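Long-range contacts in excretory-secretory protein 2 (PDB 3NSW), which is secreted by the hookworm Ancylostoma ceylanicum, adopts a netrin-like fold and probably acts as an immunomodulator in the host: residues P8-E13 with I69-D74; S12-E17 with Q98-L103; E23-V28 with R44-P49; A35-L40 with T61-C66; D76-C81 with K91-L96. All blocks are in the same frame, centred on the assembly; numbering follows the deposited sequence.

Contact 1: residues P8-E13 with I69-D74; sequences PKMLSE and IQLTAD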
# COMPACT_ATOMS: atom_id res chain seq x y z
N PRO A 8 6.89 -6.31 -2.38
CA PRO A 8 6.64 -4.89 -2.15
C PRO A 8 7.92 -4.17 -1.74
O PRO A 8 8.84 -4.79 -1.21
CB PRO A 8 5.63 -4.88 -0.98
CG PRO A 8 5.11 -6.26 -0.90
CD PRO A 8 6.17 -7.16 -1.42
N LYS A 9 7.98 -2.87 -2.02
CA LYS A 9 9.15 -2.10 -1.64
C LYS A 9 8.76 -0.99 -0.69
O LYS A 9 7.68 -0.43 -0.82
CB LYS A 9 9.82 -1.51 -2.88
CG LYS A 9 8.94 -0.58 -3.71
CD LYS A 9 9.70 -0.04 -4.91
CE LYS A 9 8.89 1.00 -5.68
NZ LYS A 9 9.62 1.49 -6.88
N MET A 10 9.66 -0.67 0.24
CA MET A 10 9.49 0.49 1.11
C MET A 10 9.95 1.70 0.33
O MET A 10 11.02 1.68 -0.30
CB MET A 10 10.34 0.37 2.37
CG MET A 10 9.98 -0.75 3.32
SD MET A 10 8.26 -0.76 3.87
CE MET A 10 8.03 0.87 4.55
N LEU A 11 9.14 2.76 0.36
CA LEU A 11 9.53 4.04 -0.25
C LEU A 11 9.85 5.06 0.83
O LEU A 11 9.07 5.25 1.77
CB LEU A 11 8.39 4.61 -1.10
CG LEU A 11 8.05 4.10 -2.50
CD1 LEU A 11 7.07 5.10 -3.11
CD2 LEU A 11 9.28 3.97 -3.39
N SER A 12 10.99 5.73 0.68
CA SER A 12 11.35 6.83 1.57
C SER A 12 10.45 8.03 1.30
O SER A 12 10.02 8.71 2.24
CB SER A 12 12.82 7.22 1.40
OG SER A 12 13.08 7.65 0.08
N GLU A 13 10.15 8.28 0.03
CA GLU A 13 9.25 9.37 -0.35
C GLU A 13 8.29 8.96 -1.47
O GLU A 13 8.72 8.41 -2.49
CB GLU A 13 10.05 10.62 -0.77
CG GLU A 13 9.19 11.82 -1.14
CD GLU A 13 9.99 13.08 -1.45
OE1 GLU A 13 11.22 12.99 -1.67
OE2 GLU A 13 9.38 14.17 -1.48
N ILE A 69 10.55 -6.06 2.76
CA ILE A 69 9.81 -5.26 3.75
C ILE A 69 9.68 -6.08 5.03
O ILE A 69 9.69 -7.31 5.00
CB ILE A 69 8.41 -4.82 3.25
CG1 ILE A 69 7.50 -6.02 2.99
CG2 ILE A 69 8.52 -3.90 2.01
CD1 ILE A 69 6.04 -5.65 2.66
N GLN A 70 9.56 -5.38 6.16
CA GLN A 70 9.32 -6.05 7.43
C GLN A 70 8.28 -5.22 8.16
O GLN A 70 8.61 -4.46 9.06
CB GLN A 70 10.61 -6.13 8.26
CG GLN A 70 10.57 -7.16 9.39
CD GLN A 70 10.76 -8.59 8.89
OE1 GLN A 70 11.86 -8.98 8.49
NE2 GLN A 70 9.69 -9.37 8.93
N LEU A 71 7.03 -5.34 7.73
CA LEU A 71 5.97 -4.50 8.29
C LEU A 71 5.69 -4.92 9.72
O LEU A 71 5.86 -6.09 10.08
CB LEU A 71 4.71 -4.56 7.44
CG LEU A 71 4.90 -4.30 5.94
CD1 LEU A 71 3.55 -4.26 5.22
CD2 LEU A 71 5.68 -3.01 5.71
N THR A 72 5.28 -3.96 10.54
CA THR A 72 5.03 -4.25 11.95
C THR A 72 3.54 -4.34 12.27
O THR A 72 2.71 -3.74 11.60
CB THR A 72 5.72 -3.23 12.89
OG1 THR A 72 5.44 -1.90 12.44
CG2 THR A 72 7.23 -3.46 12.90
N ALA A 73 3.24 -5.11 13.32
CA ALA A 73 1.87 -5.32 13.76
C ALA A 73 1.20 -3.99 14.12
O ALA A 73 1.83 -3.10 14.70
CB ALA A 73 1.84 -6.26 14.97
N ASP A 74 -0.07 -3.86 13.74
CA ASP A 74 -0.94 -2.76 14.17
C ASP A 74 -0.35 -1.42 13.74
O ASP A 74 -0.50 -0.41 14.44
CB ASP A 74 -1.17 -2.75 15.69
CG ASP A 74 -1.77 -4.05 16.23
OD1 ASP A 74 -2.65 -4.65 15.59
OD2 ASP A 74 -1.34 -4.45 17.31

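Contact 2: residues S12-E17 with Q98-L103; sequences SEIRQE and QKEKDL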
# COMPACT_ATOMS: atom_id res chain seq x y z
N SER A 12 10.99 5.73 0.68
CA SER A 12 11.35 6.83 1.57
C SER A 12 10.45 8.03 1.30
O SER A 12 10.02 8.71 2.24
CB SER A 12 12.82 7.22 1.40
OG SER A 12 13.08 7.65 0.08
N GLU A 13 10.15 8.28 0.03
CA GLU A 13 9.25 9.37 -0.35
C GLU A 13 8.29 8.96 -1.47
O GLU A 13 8.72 8.41 -2.49
CB GLU A 13 10.05 10.62 -0.77
CG GLU A 13 9.19 11.82 -1.14
CD GLU A 13 9.99 13.08 -1.45
OE1 GLU A 13 11.22 12.99 -1.67
OE2 GLU A 13 9.38 14.17 -1.48
N ILE A 14 7.01 9.23 -1.28
CA ILE A 14 6.02 9.01 -2.33
C ILE A 14 6.07 10.18 -3.31
O ILE A 14 5.95 11.34 -2.91
CB ILE A 14 4.59 8.85 -1.77
CG1 ILE A 14 4.52 7.65 -0.81
CG2 ILE A 14 3.58 8.71 -2.91
CD1 ILE A 14 3.24 7.61 -0.01
N ARG A 15 6.26 9.87 -4.60
CA ARG A 15 6.26 10.88 -5.65
C ARG A 15 5.16 10.62 -6.68
O ARG A 15 4.59 9.53 -6.72
CB ARG A 15 7.63 10.92 -6.35
CG ARG A 15 8.82 11.09 -5.40
CD ARG A 15 10.05 10.37 -5.93
NE ARG A 15 9.76 8.98 -6.30
CZ ARG A 15 10.68 8.08 -6.64
NH1 ARG A 15 11.97 8.39 -6.65
NH2 ARG A 15 10.31 6.85 -6.96
N GLN A 16 4.89 11.61 -7.54
CA GLN A 16 3.88 11.47 -8.60
C GLN A 16 4.06 10.23 -9.49
O GLN A 16 3.07 9.57 -9.86
CB GLN A 16 3.84 12.74 -9.46
CG GLN A 16 2.62 12.83 -10.37
CD GLN A 16 1.31 12.86 -9.60
OE1 GLN A 16 1.09 13.75 -8.79
NE2 GLN A 16 0.45 11.89 -9.86
N GLU A 17 5.30 9.92 -9.83
CA GLU A 17 5.61 8.76 -10.69
C GLU A 17 5.15 7.46 -10.05
O GLU A 17 4.68 6.55 -10.74
CB GLU A 17 7.11 8.67 -10.99
CG GLU A 17 7.77 9.96 -11.40
CD GLU A 17 8.43 10.67 -10.24
OE1 GLU A 17 9.57 10.28 -9.88
OE2 GLU A 17 7.82 11.61 -9.68
N GLN A 98 4.02 17.01 4.17
CA GLN A 98 2.93 17.78 3.57
C GLN A 98 2.90 17.62 2.05
O GLN A 98 1.82 17.54 1.45
CB GLN A 98 2.98 19.26 3.98
CG GLN A 98 1.76 20.08 3.55
CD GLN A 98 0.44 19.49 4.04
OE1 GLN A 98 0.29 19.14 5.21
NE2 GLN A 98 -0.53 19.39 3.14
N LYS A 99 4.10 17.57 1.45
CA LYS A 99 4.21 17.34 0.01
C LYS A 99 3.48 16.06 -0.38
O LYS A 99 2.69 16.06 -1.32
CB LYS A 99 5.68 17.30 -0.43
CG LYS A 99 5.86 17.05 -1.92
CD LYS A 99 7.33 17.06 -2.33
CE LYS A 99 7.96 18.43 -2.19
NZ LYS A 99 9.37 18.42 -2.69
N GLU A 100 3.74 14.97 0.35
CA GLU A 100 3.11 13.68 0.09
C GLU A 100 1.61 13.72 0.34
O GLU A 100 0.83 13.14 -0.44
CB GLU A 100 3.77 12.58 0.93
CG GLU A 100 5.24 12.32 0.57
CD GLU A 100 5.91 11.39 1.56
OE1 GLU A 100 6.25 10.25 1.18
OE2 GLU A 100 6.10 11.79 2.73
N LYS A 101 1.21 14.41 1.41
CA LYS A 101 -0.21 14.61 1.72
C LYS A 101 -0.95 15.28 0.55
O LYS A 101 -2.02 14.83 0.15
CB LYS A 101 -0.39 15.40 3.02
CG LYS A 101 0.08 14.64 4.25
CD LYS A 101 -0.17 15.42 5.53
CE LYS A 101 0.32 14.64 6.75
NZ LYS A 101 0.19 15.44 8.00
N ASP A 102 -0.34 16.32 -0.02
CA ASP A 102 -0.88 17.00 -1.19
C ASP A 102 -1.00 16.11 -2.43
O ASP A 102 -2.00 16.17 -3.14
CB ASP A 102 -0.07 18.27 -1.51
CG ASP A 102 -0.27 19.39 -0.50
OD1 ASP A 102 -1.23 19.35 0.31
OD2 ASP A 102 0.54 20.34 -0.52
N LEU A 103 0.02 15.26 -2.68
CA LEU A 103 -0.00 14.33 -3.81
C LEU A 103 -1.14 13.32 -3.67
O LEU A 103 -1.74 12.91 -4.66
CB LEU A 103 1.32 13.56 -3.93
CG LEU A 103 2.55 14.29 -4.49
CD1 LEU A 103 3.74 13.36 -4.48
CD2 LEU A 103 2.30 14.83 -5.89
O HOH W 1 -1.44 13.38 -7.27

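Contact 3: residues E23-V28 with R44-P49; sequences ETVAYV and RLYDVP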
# COMPACT_ATOMS: atom_id res chain seq x y z
N GLU A 23 -2.60 1.14 -9.49
CA GLU A 23 -4.03 1.26 -9.74
C GLU A 23 -4.76 1.91 -8.56
O GLU A 23 -5.68 2.70 -8.77
CB GLU A 23 -4.64 -0.10 -10.07
CG GLU A 23 -6.05 -0.03 -10.63
CD GLU A 23 -6.17 0.92 -11.82
OE1 GLU A 23 -5.31 0.89 -12.72
OE2 GLU A 23 -7.15 1.70 -11.84
N THR A 24 -4.37 1.57 -7.34
CA THR A 24 -4.96 2.19 -6.16
C THR A 24 -3.90 2.54 -5.13
O THR A 24 -2.86 1.88 -5.03
CB THR A 24 -6.04 1.31 -5.47
OG1 THR A 24 -5.44 0.10 -4.99
CG2 THR A 24 -7.21 0.99 -6.41
N VAL A 25 -4.17 3.59 -4.37
CA VAL A 25 -3.34 3.95 -3.23
C VAL A 25 -4.27 4.00 -2.03
O VAL A 25 -5.31 4.66 -2.07
CB VAL A 25 -2.68 5.33 -3.41
CG1 VAL A 25 -1.72 5.59 -2.26
CG2 VAL A 25 -1.94 5.41 -4.76
N ALA A 26 -3.89 3.28 -0.98
CA ALA A 26 -4.75 3.06 0.18
C ALA A 26 -4.09 3.41 1.50
O ALA A 26 -2.87 3.38 1.63
CB ALA A 26 -5.18 1.61 0.20
N TYR A 27 -4.92 3.69 2.51
CA TYR A 27 -4.50 3.94 3.89
C TYR A 27 -4.94 2.68 4.60
O TYR A 27 -6.14 2.36 4.61
CB TYR A 27 -5.29 5.16 4.40
CG TYR A 27 -5.12 5.53 5.86
CD1 TYR A 27 -4.04 5.08 6.62
CD2 TYR A 27 -6.03 6.43 6.46
CE1 TYR A 27 -3.90 5.47 7.98
CE2 TYR A 27 -5.89 6.82 7.79
CZ TYR A 27 -4.84 6.34 8.54
OH TYR A 27 -4.70 6.73 9.85
N VAL A 28 -3.97 1.92 5.12
CA VAL A 28 -4.23 0.60 5.70
C VAL A 28 -3.58 0.44 7.07
O VAL A 28 -2.64 1.16 7.41
CB VAL A 28 -3.72 -0.55 4.78
CG1 VAL A 28 -4.39 -0.49 3.39
CG2 VAL A 28 -2.20 -0.51 4.64
N ARG A 44 -9.26 3.81 3.75
CA ARG A 44 -9.58 4.80 2.74
C ARG A 44 -8.84 4.44 1.47
O ARG A 44 -7.72 3.97 1.53
CB ARG A 44 -9.08 6.17 3.21
CG ARG A 44 -9.22 7.29 2.19
CD ARG A 44 -8.75 8.59 2.78
NE ARG A 44 -8.81 9.67 1.80
CZ ARG A 44 -8.38 10.90 2.03
NH1 ARG A 44 -7.85 11.20 3.21
NH2 ARG A 44 -8.47 11.83 1.10
N LEU A 45 -9.46 4.67 0.32
CA LEU A 45 -8.70 4.65 -0.94
C LEU A 45 -8.56 6.10 -1.34
O LEU A 45 -9.58 6.82 -1.42
CB LEU A 45 -9.44 3.88 -2.03
CG LEU A 45 -9.82 2.41 -1.82
CD1 LEU A 45 -10.23 1.82 -3.15
CD2 LEU A 45 -8.67 1.62 -1.24
N TYR A 46 -7.33 6.56 -1.56
CA TYR A 46 -7.12 7.94 -1.99
C TYR A 46 -7.62 8.09 -3.43
O TYR A 46 -7.67 7.12 -4.17
CB TYR A 46 -5.65 8.35 -1.86
CG TYR A 46 -5.11 8.29 -0.44
CD1 TYR A 46 -5.33 9.35 0.45
CD2 TYR A 46 -4.38 7.18 0.01
CE1 TYR A 46 -4.82 9.31 1.75
CE2 TYR A 46 -3.87 7.13 1.31
CZ TYR A 46 -4.11 8.20 2.18
OH TYR A 46 -3.61 8.17 3.46
N ASP A 47 -8.00 9.31 -3.80
CA ASP A 47 -8.53 9.57 -5.13
C ASP A 47 -7.43 9.85 -6.17
O ASP A 47 -7.57 10.73 -7.02
CB ASP A 47 -9.55 10.71 -5.07
CG ASP A 47 -10.76 10.36 -4.23
OD1 ASP A 47 -11.39 9.32 -4.52
OD2 ASP A 47 -11.09 11.12 -3.30
N VAL A 48 -6.35 9.08 -6.07
CA VAL A 48 -5.19 9.16 -6.97
C VAL A 48 -4.69 7.75 -7.31
O VAL A 48 -4.80 6.83 -6.48
CB VAL A 48 -4.02 9.98 -6.34
CG1 VAL A 48 -4.39 11.46 -6.21
CG2 VAL A 48 -3.57 9.38 -4.99
N PRO A 49 -4.15 7.55 -8.54
CA PRO A 49 -4.00 8.51 -9.64
C PRO A 49 -5.34 8.87 -10.27
O PRO A 49 -5.43 9.85 -11.01
CB PRO A 49 -3.12 7.76 -10.65
CG PRO A 49 -3.38 6.33 -10.39
CD PRO A 49 -3.60 6.23 -8.90
O HOH W 2 -6.62 4.98 -5.35

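Contact 4: residues A35-L40 with T61-C66; sequences ARSYNL and TLRDDC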
# COMPACT_ATOMS: atom_id res chain seq x y z
N ALA A 35 0.90 -17.14 6.87
CA ALA A 35 2.13 -17.68 6.30
C ALA A 35 2.96 -16.63 5.54
O ALA A 35 3.97 -16.13 6.05
CB ALA A 35 1.82 -18.88 5.40
N ARG A 36 2.52 -16.28 4.33
CA ARG A 36 3.32 -15.44 3.44
C ARG A 36 2.70 -14.07 3.18
O ARG A 36 3.29 -13.24 2.47
CB ARG A 36 3.50 -16.18 2.12
CG ARG A 36 4.74 -15.84 1.34
CD ARG A 36 4.60 -16.44 -0.04
NE ARG A 36 5.87 -16.85 -0.63
CZ ARG A 36 5.99 -17.80 -1.55
NH1 ARG A 36 4.92 -18.44 -1.98
NH2 ARG A 36 7.18 -18.10 -2.05
N SER A 37 1.51 -13.82 3.75
CA SER A 37 0.78 -12.58 3.52
C SER A 37 0.47 -11.82 4.81
O SER A 37 0.13 -12.42 5.83
CB SER A 37 -0.55 -12.86 2.82
OG SER A 37 -0.36 -13.43 1.54
N TYR A 38 0.57 -10.50 4.72
CA TYR A 38 0.11 -9.60 5.76
C TYR A 38 -1.40 -9.45 5.63
O TYR A 38 -1.92 -9.37 4.52
CB TYR A 38 0.78 -8.23 5.60
CG TYR A 38 2.27 -8.24 5.81
CD1 TYR A 38 2.81 -8.17 7.10
CD2 TYR A 38 3.16 -8.31 4.72
CE1 TYR A 38 4.17 -8.17 7.31
CE2 TYR A 38 4.54 -8.32 4.92
CZ TYR A 38 5.04 -8.24 6.22
OH TYR A 38 6.39 -8.24 6.45
N ASN A 39 -2.09 -9.42 6.77
CA ASN A 39 -3.50 -9.08 6.83
C ASN A 39 -3.65 -7.57 6.95
O ASN A 39 -2.91 -6.92 7.69
CB ASN A 39 -4.19 -9.74 8.04
CG ASN A 39 -4.26 -11.26 7.93
OD1 ASN A 39 -4.02 -11.96 8.91
ND2 ASN A 39 -4.60 -11.76 6.75
N LEU A 40 -4.62 -7.03 6.21
CA LEU A 40 -4.84 -5.59 6.11
C LEU A 40 -6.27 -5.17 6.45
O LEU A 40 -7.24 -5.86 6.09
CB LEU A 40 -4.56 -5.10 4.68
CG LEU A 40 -3.21 -5.45 4.06
CD1 LEU A 40 -3.17 -5.00 2.60
CD2 LEU A 40 -2.09 -4.81 4.86
N THR A 61 -5.28 -8.64 1.88
CA THR A 61 -3.99 -9.23 2.23
C THR A 61 -2.93 -8.73 1.26
O THR A 61 -3.23 -8.30 0.14
CB THR A 61 -4.01 -10.77 2.15
OG1 THR A 61 -4.39 -11.17 0.83
CG2 THR A 61 -4.98 -11.37 3.17
N LEU A 62 -1.68 -8.75 1.72
CA LEU A 62 -0.55 -8.37 0.89
C LEU A 62 0.50 -9.47 0.93
O LEU A 62 1.11 -9.71 1.97
CB LEU A 62 0.05 -7.05 1.41
CG LEU A 62 1.31 -6.54 0.69
CD1 LEU A 62 0.99 -6.17 -0.75
CD2 LEU A 62 1.90 -5.35 1.46
N ARG A 63 0.70 -10.14 -0.20
CA ARG A 63 1.70 -11.20 -0.29
C ARG A 63 3.11 -10.64 -0.45
O ARG A 63 3.31 -9.65 -1.15
CB ARG A 63 1.34 -12.12 -1.46
CG ARG A 63 2.30 -13.28 -1.66
CD ARG A 63 1.68 -14.32 -2.57
NE ARG A 63 2.73 -15.07 -3.25
CZ ARG A 63 2.53 -16.03 -4.14
NH1 ARG A 63 1.30 -16.39 -4.49
NH2 ARG A 63 3.57 -16.62 -4.70
N ASP A 64 4.09 -11.27 0.21
CA ASP A 64 5.50 -10.89 0.07
C ASP A 64 6.36 -12.13 -0.14
O ASP A 64 6.55 -12.92 0.79
CB ASP A 64 6.00 -10.08 1.28
CG ASP A 64 7.50 -9.71 1.19
OD1 ASP A 64 8.09 -9.78 0.09
OD2 ASP A 64 8.09 -9.34 2.22
N ASP A 65 6.88 -12.27 -1.35
CA ASP A 65 7.71 -13.42 -1.74
C ASP A 65 9.21 -13.18 -1.53
O ASP A 65 10.02 -14.10 -1.71
CB ASP A 65 7.48 -13.73 -3.22
CG ASP A 65 6.22 -14.55 -3.46
OD1 ASP A 65 5.50 -14.89 -2.50
OD2 ASP A 65 5.96 -14.87 -4.63
N CYS A 66 9.59 -11.95 -1.17
CA CYS A 66 11.00 -11.56 -1.08
C CYS A 66 11.46 -11.32 0.35
O CYS A 66 12.45 -11.90 0.79
CB CYS A 66 11.30 -10.31 -1.93
SG CYS A 66 11.42 -10.59 -3.71
O HOH W 3 9.44 -17.07 -2.17
O HOH W 4 7.93 -9.36 4.88

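Contact 5: residues D76-C81 with K91-L96; sequences DYVLGC and KLHDGL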
# COMPACT_ATOMS: atom_id res chain seq x y z
N ASP A 76 0.26 1.61 10.71
CA ASP A 76 -0.47 2.19 9.60
C ASP A 76 0.48 2.49 8.44
O ASP A 76 1.56 3.02 8.66
CB ASP A 76 -1.16 3.48 10.02
CG ASP A 76 -2.32 3.27 10.99
OD1 ASP A 76 -2.68 2.11 11.27
OD2 ASP A 76 -2.88 4.28 11.44
N TYR A 77 0.04 2.18 7.23
CA TYR A 77 0.83 2.43 6.02
C TYR A 77 0.02 3.05 4.90
O TYR A 77 -1.20 2.88 4.83
CB TYR A 77 1.40 1.11 5.50
CG TYR A 77 2.37 0.47 6.46
CD1 TYR A 77 3.70 0.88 6.48
CD2 TYR A 77 1.95 -0.51 7.38
CE1 TYR A 77 4.61 0.31 7.38
CE2 TYR A 77 2.85 -1.08 8.28
CZ TYR A 77 4.18 -0.67 8.26
OH TYR A 77 5.07 -1.22 9.14
N VAL A 78 0.69 3.77 4.01
CA VAL A 78 0.10 4.06 2.72
C VAL A 78 0.60 2.95 1.80
O VAL A 78 1.79 2.63 1.79
CB VAL A 78 0.55 5.43 2.18
CG1 VAL A 78 0.01 5.66 0.77
CG2 VAL A 78 0.08 6.55 3.10
N LEU A 79 -0.33 2.34 1.06
CA LEU A 79 -0.02 1.17 0.24
C LEU A 79 -0.49 1.45 -1.16
O LEU A 79 -1.68 1.64 -1.38
CB LEU A 79 -0.77 -0.05 0.80
CG LEU A 79 -0.65 -1.35 -0.02
CD1 LEU A 79 0.80 -1.89 -0.00
CD2 LEU A 79 -1.64 -2.40 0.48
N GLY A 80 0.45 1.49 -2.12
CA GLY A 80 0.11 1.75 -3.52
C GLY A 80 0.27 0.46 -4.28
O GLY A 80 1.34 -0.13 -4.22
N CYS A 81 -0.76 -0.01 -4.97
CA CYS A 81 -0.66 -1.33 -5.62
C CYS A 81 -1.24 -1.37 -7.03
O CYS A 81 -2.22 -0.70 -7.31
CB CYS A 81 -1.33 -2.43 -4.79
SG CYS A 81 -0.49 -2.92 -3.24
N LYS A 91 4.70 2.95 2.51
CA LYS A 91 5.27 4.06 3.26
C LYS A 91 4.54 4.16 4.60
O LYS A 91 3.32 4.06 4.65
CB LYS A 91 5.12 5.36 2.47
CG LYS A 91 5.28 6.65 3.29
CD LYS A 91 6.68 7.25 3.18
CE LYS A 91 6.80 8.45 4.13
NZ LYS A 91 7.92 9.36 3.80
N LEU A 92 5.29 4.33 5.68
CA LEU A 92 4.70 4.54 7.00
C LEU A 92 3.80 5.76 6.98
O LEU A 92 4.24 6.85 6.62
CB LEU A 92 5.80 4.74 8.06
CG LEU A 92 5.38 4.57 9.51
CD1 LEU A 92 5.12 3.10 9.79
CD2 LEU A 92 6.47 5.11 10.43
N HIS A 93 2.53 5.58 7.35
CA HIS A 93 1.57 6.67 7.31
C HIS A 93 1.98 7.85 8.21
O HIS A 93 1.86 9.01 7.80
CB HIS A 93 0.17 6.18 7.68
CG HIS A 93 -0.89 7.22 7.54
ND1 HIS A 93 -1.37 7.95 8.61
CD2 HIS A 93 -1.57 7.67 6.46
CE1 HIS A 93 -2.29 8.80 8.20
NE2 HIS A 93 -2.43 8.64 6.89
N ASP A 94 2.49 7.54 9.40
CA ASP A 94 2.94 8.58 10.35
C ASP A 94 4.17 9.35 9.86
O ASP A 94 4.55 10.36 10.47
CB ASP A 94 3.23 7.97 11.73
CG ASP A 94 1.97 7.61 12.51
OD1 ASP A 94 0.88 8.13 12.20
OD2 ASP A 94 2.09 6.79 13.45
N GLY A 95 4.79 8.87 8.79
CA GLY A 95 5.96 9.52 8.19
C GLY A 95 5.69 10.41 6.99
O GLY A 95 6.64 10.93 6.38
N LEU A 96 4.42 10.59 6.63
CA LEU A 96 4.03 11.45 5.50
C LEU A 96 4.38 12.93 5.70
O LEU A 96 4.05 13.52 6.73
CB LEU A 96 2.52 11.32 5.22
CG LEU A 96 1.92 10.04 4.60
CD1 LEU A 96 0.40 10.11 4.61
CD2 LEU A 96 2.42 9.82 3.19
O HOH W 5 2.18 4.93 10.59

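Contact 1: residues P8-E13 with I69-D74
Ile69 is the bump of this contact, and Pro8 and Met10 form the hollow that takes it. CD1 of Ile69 comes up against the Pro8 ring, 3.7 Å from Pro8 CG, and the two side chains cross at about a right angle. CG2 of Ile69 lies 3.4 Å from Pro8 O and 3.7 Å from Met10 SD, so it fits between a carbonyl oxygen and a thioether. A chi1 of 64° puts CG1 between the backbone N and the carbonyl carbon, and CD1 beyond it meets the ring while CG2 is left to the oxygen and the sulfur. Met10 is bent at chi2 (-55°), which brings its sulfur over to Ile69. The same sulfur meets the CD2 branch of Leu71 at 3.9 Å. Pro8 and Ile69 are buried, while Met10 lies at the exposed margin. Val90 of strand 88-92 backs Pro8, Met10 and Leu71. Lys9 and Leu11 pair with strand 88-92 through their backbones. The contact thus lays the loop between strands 59-63 and 75-82 against edge strand 9-10, an apolar contact at the 9-10 border of the sheet of this netrin-like fold.

Contact 2: residues S12-E17 with Q98-L103
Glu100 reaches from helix 98-104 to the backbone of Ile14 in the segment that leads into helix 16-20. The contact joins the C-terminal helix of the netrin-like fold to its N-terminal region. The tight part is centred on these two buried residues. Ile14 N donates to Glu100 OE1 at 2.8 Å and almost straight, 178° at the hydrogen. The oxygen is met on its anti side, 21° out of the carboxylate plane. The Glu100 chain is extended beyond CG (chi2 171°) and spans the gap. Its other oxygen, OE2, binds Lys91 NZ and Ser97 N, so the carboxylate is held at both ends and probably stays ionised. Leu103 CD1 packs against the backbone of Ile14, 3.4 Å from Ile14 O. Ile19 packs on both Ile14 and Leu103. The solvent side is looser. In one of its two conformers Lys99 lies near Glu13, too far for a salt bridge. At the other margin Gln16 folds back at chi2, and its NE2 binds Asn20. Gln16 OE1 lies 3.3 Å from Leu103 CD2 and accepts from a water that also donates to Leu103 O at 2.7 Å.

Contact 3: residues E23-V28 with R44-P49
Segments 23-28 and 44-49 run antiparallel, with Tyr27 and Arg44 as a hydrogen-bonded pair and Ala26 and Leu45 as a non-hydrogen-bonded pair. Tyr27 N donates to Arg44 O at 3.0 Å, and Tyr46 N to Val25 O at 2.8 Å. Beyond Tyr46 the backbones part. A water fills in there, accepting from Val25 N and lying near Tyr46 O and Val48 O. The Tyr46 ring lies along the other strand. Its CD2 edge is 3.4 Å from Val25 O, and its OH is 3.6 Å from Tyr27 CB. The pairing lies at the open end of the hairpin of strands 24-33 and 37-45 in the netrin-like sheet. Glu23 and Thr24 both face Cys81 in a classic beta bulge. Tyr46 CD1 lies over the centre of the Arg44 guanidinium, 3.7 Å above its plane, and Arg44 NH1 binds Glu106 O. Val25 CG1, anti to the backbone N, meets Tyr46 CD2 at 3.8 Å, and its CG2 meets Val48 O at 3.6 Å. On the Ala26 face, Ala26 CB touches Leu45 CD2.

Contact 4: residues A35-L40 with T61-C66
Asp65 OD1 is shared by two arginines, one from each segment. Arg63 holds Asp65 side-on: NE donates to OD1 at 2.9 Å in the guanidinium plane, and NH2 donates to the syn lone pair of OD2. Arg36 comes in differently. With CG anti to the backbone N (chi1 -153°) and a bend at chi3, its chain carries the guanidinium to Asp65. Its NE is 2.7 Å from Asp65 OD1, but the oxygen lies over one guanidinium face, so the attraction is between charges and no N-H points at it. The two guanidinium planes are only 7° apart, with Arg36 NH1 3.5 Å from Arg63 NH2. Both groups gather round the one carboxylate, whose charge probably balances theirs in part. Further along, the backbones pair. Tyr38 N donates to Leu62 O and Leu62 N to Tyr38 O, each at 2.9 Å, and Asp64 N donates to Arg36 O at 3.1 Å. Leu40 CD1 meets Leu62 CB at 4.0 Å, on the side where both pack on Leu79. Asp64 OD1 accepts from Cys66 N in an Asx turn. The whole is an antiparallel strand pair at the 59-63 edge of the netrin-like sheet, closed by a salt-bridge network.

Contact 5: residues D76-C81 with K91-L96
Strand 76-81 and segment 91-96 run antiparallel for a short way, until the second turns into a 3-10 segment at 93-95. Val78 and Lys91 are the hydrogen-bonded pair: Val78 N donates to Lys91 O at 2.7 Å, and Lys91 N to Val78 O at 3.0 Å. His93 N then donates to Asp76 O at 3.0 Å from 42° above the carbonyl plane, which marks where the chain leaves the regular pairing. A water beside it donates to Asp76 O and accepts from Asp94 N. Val78 gives the main apolar contact. Its CG2 lies at the edge of the His93 ring, 3.9 Å from CD2, and meets Leu96 CD1 at the same distance from another direction. His93 CB packs at Asp76 O and Asp76 CB, and chi1 -175° turns the ring toward Val78 CG2 and Tyr27, on which it stacks. Leu92 goes the other way, with CD1 3.7 Å from Tyr77 CE1. Tyr77 OH binds Thr72 N. Lys91 NZ goes to Ser12 O, and only weakly to Gly95 O. The contact is the open end of the beta hairpin of strands 75-82 and 88-92, with the Cys81-Cys88 disulfide nearer its turn, in the netrin-like sheet.

Contacts 1, 3, 4 and 5 all reach one mixed sheet, and contact 2 joins the segment leading into helix 16-20 to helix 98-104, beside the sheet. All five are partly buried. Contacts 3 and 5 lie nearest the centre of the chain, contacts 2 and 4 farther out. Contacts 3 and 5 join neighbouring strands through Ala26 N to Leu79 O and Thr24 O to Cys81 N, and Val25 packs on Val78. Contacts 1 and 4 hold opposite edge strands, yet they touch where Tyr38 OH meets Leu71 N. Their chemistry differs: contact 1 is apolar, while contact 4 ends in a salt-bridge network toward the surface. Lys91 links contact 5 to contact 2.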